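Local coordinates for cellulosome anchoring protein cohesin region (Clostridium thermocellum, PDB 4DH2) that serves as a type I cohesin module that binds a dockerin partner, consistent with a role in cellulosome assembly, at residues A[57-71]-A[104-118]. Numbering follows the deposited sequence.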
loop_
_atom_site.group_PDB
_atom_site.type_symbol
_atom_site.label_atom_id
_atom_site.label_comp_id
_atom_site.label_asym_id
_atom_site.label_seq_id
_atom_site.Cartn_x
_atom_site.Cartn_y
_atom_site.Cartn_z
ATOM N N SER A 57 -17.582 5.246 -3.114
ATOM C CA SER A 57 -18.416 4.270 -2.441
ATOM C C SER A 57 -19.866 4.397 -2.886
ATOM O O SER A 57 -20.679 3.508 -2.608
ATOM C CB SER A 57 -18.307 4.411 -0.916
ATOM O OG SER A 57 -18.887 5.629 -0.486
ATOM N N LYS A 58 -20.203 5.456 -3.602
ATOM C CA LYS A 58 -21.584 5.553 -4.086
ATOM C C LYS A 58 -21.811 4.600 -5.250
ATOM O O LYS A 58 -22.941 4.165 -5.502
ATOM C CB LYS A 58 -21.948 6.981 -4.467
ATOM C CG LYS A 58 -22.296 7.840 -3.265
ATOM C CD LYS A 58 -22.500 9.291 -3.663
ATOM C CE LYS A 58 -22.456 10.209 -2.454
ATOM N NZ LYS A 58 -23.354 9.740 -1.359
ATOM N N ALA A 59 -20.736 4.256 -5.945
ATOM C CA ALA A 59 -20.824 3.395 -7.111
ATOM C C ALA A 59 -20.189 2.039 -6.892
ATOM O O ALA A 59 -20.569 1.069 -7.538
ATOM C CB ALA A 59 -20.183 4.068 -8.293
ATOM N N ILE A 60 -19.205 1.965 -5.999
ATOM C CA ILE A 60 -18.416 0.768 -5.865
ATOM C C ILE A 60 -18.349 0.280 -4.438
ATOM O O ILE A 60 -18.161 1.059 -3.503
ATOM C CB ILE A 60 -16.980 1.041 -6.326
ATOM C CG1 ILE A 60 -16.946 1.234 -7.839
ATOM C CG2 ILE A 60 -16.066 -0.110 -5.927
ATOM C CD1 ILE A 60 -15.520 1.286 -8.397
ATOM N N GLU A 61 -18.510 -1.026 -4.295
ATOM C CA GLU A 61 -18.287 -1.734 -3.048
ATOM C C GLU A 61 -17.129 -2.723 -3.206
ATOM O O GLU A 61 -17.147 -3.600 -4.078
ATOM C CB GLU A 61 -19.571 -2.484 -2.655
ATOM C CG GLU A 61 -19.462 -3.217 -1.345
ATOM C CD GLU A 61 -20.734 -3.955 -0.965
ATOM O OE1 GLU A 61 -21.704 -3.949 -1.761
ATOM O OE2 GLU A 61 -20.754 -4.533 0.143
ATOM N N VAL A 62 -16.106 -2.597 -2.364
ATOM C CA VAL A 62 -14.994 -3.520 -2.462
ATOM C C VAL A 62 -15.287 -4.708 -1.582
ATOM O O VAL A 62 -15.511 -4.575 -0.375
ATOM C CB VAL A 62 -13.649 -2.859 -2.070
ATOM C CG1 VAL A 62 -12.498 -3.875 -2.232
ATOM C CG2 VAL A 62 -13.419 -1.630 -2.923
ATOM N N LEU A 63 -15.295 -5.883 -2.197
ATOM C CA LEU A 63 -15.638 -7.102 -1.485
ATOM C C LEU A 63 -14.421 -7.954 -1.120
ATOM O O LEU A 63 -14.480 -8.779 -0.203
ATOM C CB LEU A 63 -16.564 -7.951 -2.345
ATOM C CG LEU A 63 -17.856 -7.246 -2.760
ATOM C CD1 LEU A 63 -18.786 -8.201 -3.528
ATOM C CD2 LEU A 63 -18.586 -6.648 -1.560
ATOM N N LYS A 64 -13.342 -7.788 -1.872
ATOM C CA LYS A 64 -12.130 -8.601 -1.675
ATOM C C LYS A 64 -10.932 -7.905 -2.287
ATOM O O LYS A 64 -11.040 -7.222 -3.320
ATOM C CB LYS A 64 -12.307 -9.953 -2.372
ATOM C CG LYS A 64 -11.339 -11.037 -1.991
ATOM C CD LYS A 64 -11.660 -12.335 -2.721
ATOM C CE LYS A 64 -10.694 -13.436 -2.329
ATOM N NZ LYS A 64 -11.031 -14.740 -2.969
ATOM N N VAL A 65 -9.772 -8.098 -1.659
ATOM C CA VAL A 65 -8.517 -7.697 -2.248
ATOM C C VAL A 65 -7.581 -8.891 -2.191
ATOM O O VAL A 65 -7.433 -9.501 -1.131
ATOM C CB VAL A 65 -7.908 -6.553 -1.447
ATOM C CG1 VAL A 65 -6.647 -6.064 -2.129
ATOM C CG2 VAL A 65 -8.935 -5.434 -1.267
ATOM N N GLU A 66 -6.944 -9.209 -3.318
ATOM C CA GLU A 66 -6.047 -10.361 -3.413
ATOM C C GLU A 66 -4.696 -9.956 -3.988
ATOM O O GLU A 66 -4.646 -9.134 -4.891
ATOM C CB GLU A 66 -6.636 -11.393 -4.366
ATOM C CG GLU A 66 -7.945 -12.014 -3.926
ATOM C CD GLU A 66 -8.656 -12.713 -5.068
ATOM O OE1 GLU A 66 -8.862 -12.087 -6.129
ATOM O OE2 GLU A 66 -9.006 -13.897 -4.902
ATOM N N PRO A 67 -3.599 -10.575 -3.501
ATOM C CA PRO A 67 -2.307 -10.285 -4.126
ATOM C C PRO A 67 -2.272 -10.834 -5.541
ATOM O O PRO A 67 -2.933 -11.834 -5.859
ATOM C CB PRO A 67 -1.304 -11.016 -3.236
ATOM C CG PRO A 67 -2.114 -12.171 -2.663
ATOM C CD PRO A 67 -3.497 -11.618 -2.465
ATOM N N GLY A 68 -1.517 -10.153 -6.391
ATOM C CA GLY A 68 -1.294 -10.570 -7.759
ATOM C C GLY A 68 -0.148 -11.558 -7.849
ATOM O O GLY A 68 0.564 -11.797 -6.861
ATOM N N SER A 69 0.063 -12.100 -9.052
ATOM C CA SER A 69 1.072 -13.137 -9.259
ATOM C C SER A 69 2.489 -12.646 -9.043
ATOM O O SER A 69 3.384 -13.450 -8.767
ATOM C CB SER A 69 0.970 -13.725 -10.667
ATOM O OG SER A 69 1.400 -12.793 -11.630
ATOM N N ILE A 70 2.742 -11.348 -9.170
ATOM C CA ILE A 70 4.120 -10.901 -8.995
ATOM C C ILE A 70 4.525 -10.723 -7.536
ATOM O O ILE A 70 5.719 -10.550 -7.235
ATOM C CB ILE A 70 4.430 -9.606 -9.769
ATOM C CG1 ILE A 70 3.745 -8.394 -9.124
ATOM C CG2 ILE A 70 3.998 -9.750 -11.241
ATOM C CD1 ILE A 70 4.024 -7.079 -9.900
ATOM N N ILE A 71 3.549 -10.773 -6.637
ATOM C CA ILE A 71 3.809 -10.683 -5.210
ATOM C C ILE A 71 4.456 -11.985 -4.736
ATOM O O ILE A 71 3.923 -13.080 -4.977
ATOM C CB ILE A 71 2.493 -10.470 -4.435
ATOM C CG1 ILE A 71 1.753 -9.192 -4.914
ATOM C CG2 ILE A 71 2.758 -10.453 -2.928
ATOM C CD1 ILE A 71 2.552 -7.922 -4.751
ATOM N N ILE A 104 10.392 -7.964 -5.570
ATOM C CA ILE A 104 9.572 -7.986 -6.770
ATOM C C ILE A 104 10.387 -7.430 -7.937
ATOM O O ILE A 104 10.805 -6.272 -7.899
ATOM C CB ILE A 104 8.279 -7.185 -6.601
ATOM C CG1 ILE A 104 7.433 -7.798 -5.485
ATOM C CG2 ILE A 104 7.474 -7.160 -7.904
ATOM C CD1 ILE A 104 6.239 -6.962 -5.123
ATOM N N LYS A 105 10.629 -8.280 -8.944
ATOM C CA LYS A 105 11.517 -7.942 -10.068
ATOM C C LYS A 105 10.837 -8.064 -11.418
ATOM O O LYS A 105 11.464 -7.835 -12.457
ATOM C CB LYS A 105 12.738 -8.869 -10.081
ATOM C CG LYS A 105 13.607 -8.742 -8.849
ATOM C CD LYS A 105 14.756 -9.755 -8.894
ATOM C CE LYS A 105 15.767 -9.462 -7.821
ATOM N NZ LYS A 105 16.861 -10.505 -7.763
ATOM N N THR A 106 9.556 -8.425 -11.394
ATOM C CA THR A 106 8.798 -8.779 -12.585
ATOM C C THR A 106 7.562 -7.900 -12.790
ATOM O O THR A 106 6.875 -7.580 -11.829
ATOM C CB THR A 106 8.321 -10.222 -12.437
ATOM O OG1 THR A 106 9.465 -11.066 -12.273
ATOM C CG2 THR A 106 7.530 -10.661 -13.669
ATOM N N ASP A 107 7.269 -7.537 -14.044
ATOM C CA ASP A 107 6.081 -6.754 -14.369
ATOM C C ASP A 107 4.839 -7.628 -14.306
ATOM O O ASP A 107 4.894 -8.820 -14.589
ATOM C CB ASP A 107 6.164 -6.196 -15.781
ATOM C CG ASP A 107 7.206 -5.138 -15.937
ATOM O OD1 ASP A 107 7.957 -4.926 -14.970
ATOM O OD2 ASP A 107 7.280 -4.524 -17.031
ATOM N N GLY A 108 3.703 -7.029 -14.002
ATOM C CA GLY A 108 2.463 -7.782 -13.977
ATOM C C GLY A 108 1.490 -7.301 -12.928
ATOM O O GLY A 108 1.575 -6.167 -12.430
ATOM N N VAL A 109 0.538 -8.164 -12.593
ATOM C CA VAL A 109 -0.511 -7.782 -11.666
ATOM C C VAL A 109 -0.009 -7.890 -10.232
ATOM O O VAL A 109 0.489 -8.943 -9.819
ATOM C CB VAL A 109 -1.759 -8.683 -11.845
ATOM C CG1 VAL A 109 -2.770 -8.414 -10.751
ATOM C CG2 VAL A 109 -2.349 -8.463 -13.228
ATOM N N PHE A 110 -0.102 -6.787 -9.480
ATOM C CA PHE A 110 0.311 -6.797 -8.076
ATOM C C PHE A 110 -0.858 -7.007 -7.122
ATOM O O PHE A 110 -0.660 -7.430 -5.974
ATOM C CB PHE A 110 1.100 -5.522 -7.697
ATOM C CG PHE A 110 0.243 -4.293 -7.450
ATOM C CD1 PHE A 110 -0.252 -4.009 -6.188
ATOM C CD2 PHE A 110 0.003 -3.390 -8.471
ATOM C CE1 PHE A 110 -0.980 -2.848 -5.958
ATOM C CE2 PHE A 110 -0.708 -2.243 -8.251
ATOM C CZ PHE A 110 -1.216 -1.971 -6.991
ATOM N N ALA A 111 -2.072 -6.725 -7.579
ATOM C CA ALA A 111 -3.253 -6.991 -6.768
ATOM C C ALA A 111 -4.483 -7.010 -7.651
ATOM O O ALA A 111 -4.496 -6.415 -8.732
ATOM C CB ALA A 111 -3.392 -5.976 -5.685
ATOM N N LYS A 112 -5.514 -7.717 -7.204
ATOM C CA LYS A 112 -6.788 -7.679 -7.895
ATOM C C LYS A 112 -7.847 -7.272 -6.885
ATOM O O LYS A 112 -7.929 -7.852 -5.787
ATOM C CB LYS A 112 -7.132 -9.068 -8.455
ATOM C CG LYS A 112 -6.246 -9.519 -9.588
ATOM C CD LYS A 112 -6.676 -10.902 -10.097
ATOM C CE LYS A 112 -5.906 -11.295 -11.363
ATOM N NZ LYS A 112 -4.549 -11.885 -11.084
ATOM N N LEU A 113 -8.683 -6.307 -7.261
ATOM C CA LEU A 113 -9.798 -5.926 -6.428
ATOM C C LEU A 113 -11.003 -6.696 -6.938
ATOM O O LEU A 113 -11.152 -6.838 -8.139
ATOM C CB LEU A 113 -10.119 -4.469 -6.638
ATOM C CG LEU A 113 -8.956 -3.498 -6.433
ATOM C CD1 LEU A 113 -9.450 -2.086 -6.628
ATOM C CD2 LEU A 113 -8.366 -3.707 -5.066
ATOM N N THR A 114 -11.852 -7.182 -6.047
ATOM C CA THR A 114 -13.146 -7.700 -6.472
ATOM C C THR A 114 -14.156 -6.703 -5.972
ATOM O O THR A 114 -14.267 -6.483 -4.758
ATOM C CB THR A 114 -13.434 -9.095 -5.860
ATOM O OG1 THR A 114 -12.396 -10.007 -6.235
ATOM C CG2 THR A 114 -14.790 -9.636 -6.342
ATOM N N VAL A 115 -14.903 -6.084 -6.887
ATOM C CA VAL A 115 -15.836 -5.071 -6.493
ATOM C C VAL A 115 -17.220 -5.318 -7.054
ATOM O O VAL A 115 -17.382 -5.951 -8.101
ATOM C CB VAL A 115 -15.384 -3.686 -6.953
ATOM C CG1 VAL A 115 -13.925 -3.465 -6.552
ATOM C CG2 VAL A 115 -15.593 -3.501 -8.476
ATOM N N ARG A 116 -18.214 -4.784 -6.360
ATOM C CA ARG A 116 -19.582 -4.823 -6.871
ATOM C C ARG A 116 -19.942 -3.451 -7.322
ATOM O O ARG A 116 -19.744 -2.496 -6.590
ATOM C CB ARG A 116 -20.568 -5.239 -5.787
ATOM C CG ARG A 116 -22.026 -5.128 -6.252
ATOM C CD ARG A 116 -23.006 -5.288 -5.111
ATOM N NE ARG A 116 -23.207 -6.691 -4.767
ATOM C CZ ARG A 116 -23.160 -7.184 -3.536
ATOM N NH1 ARG A 116 -22.919 -6.398 -2.496
ATOM N NH2 ARG A 116 -23.355 -8.477 -3.344
ATOM N N ILE A 117 -20.465 -3.343 -8.532
ATOM C CA ILE A 117 -20.964 -2.072 -9.016
ATOM C C ILE A 117 -22.410 -1.899 -8.573
ATOM O O ILE A 117 -23.266 -2.743 -8.868
ATOM C CB ILE A 117 -20.857 -1.993 -10.543
ATOM C CG1 ILE A 117 -19.422 -2.295 -10.976
ATOM C CG2 ILE A 117 -21.358 -0.620 -11.038
ATOM C CD1 ILE A 117 -19.235 -2.349 -12.460
ATOM N N LYS A 118 -22.703 -0.819 -7.860
ATOM C CA LYS A 118 -24.020 -0.717 -7.233
ATOM C C LYS A 118 -25.126 -0.648 -8.278
ATOM O O LYS A 118 -25.038 0.107 -9.229
ATOM C CB LYS A 118 -24.076 0.444 -6.238
ATOM C CG LYS A 118 -23.100 0.234 -5.082
ATOM C CD LYS A 118 -23.406 1.097 -3.876
ATOM C CE LYS A 118 -22.383 0.844 -2.784
ATOM N NZ LYS A 118 -22.596 1.703 -1.592
HETATM O O HOH W 1 -9.946 -9.843 -5.334
HETATM O O HOH W 2 0.680 -10.785 -13.655
#
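K118 reaches across to the turn that leads into strand 60-67. Its CB and CG lie over the carbonyl of A59, CD passes K58 O, CE nears S57 O, and NZ ends on that oxygen at 2.8 Å, nearly in line with the C=O bond. An extended chain beyond CG gives it this span, while its backbone N binds A59 O. From here strands 60-67 and 111-117 pair antiparallel as neighbours in the cohesin β-sandwich, 60-67 being an outermost strand. A classic beta bulge shifts the register by one residue, L63 and K64 both facing T114, whose O accepts from L63 N (2.8 Å) and K64 N (3.3 Å). On the face bearing E61 and R116, the guanidinium presents NH1 in its own plane to E61 OE1 at 2.8 Å, approaching from above the carboxylate, the two planes 58° apart; L63 CD1 lies over one guanidinium face. Further along, a water links E66 OE1, K112 O and T114 OG1. I60 CG2 packs on V115 CB (3.8 Å) on the other, buried face, where V65 and L113 lie side by side, and F91 of strand 88-94 touches V65. The pairing thus separates a charged, hydrated face from an aliphatic one turned into the sandwich core.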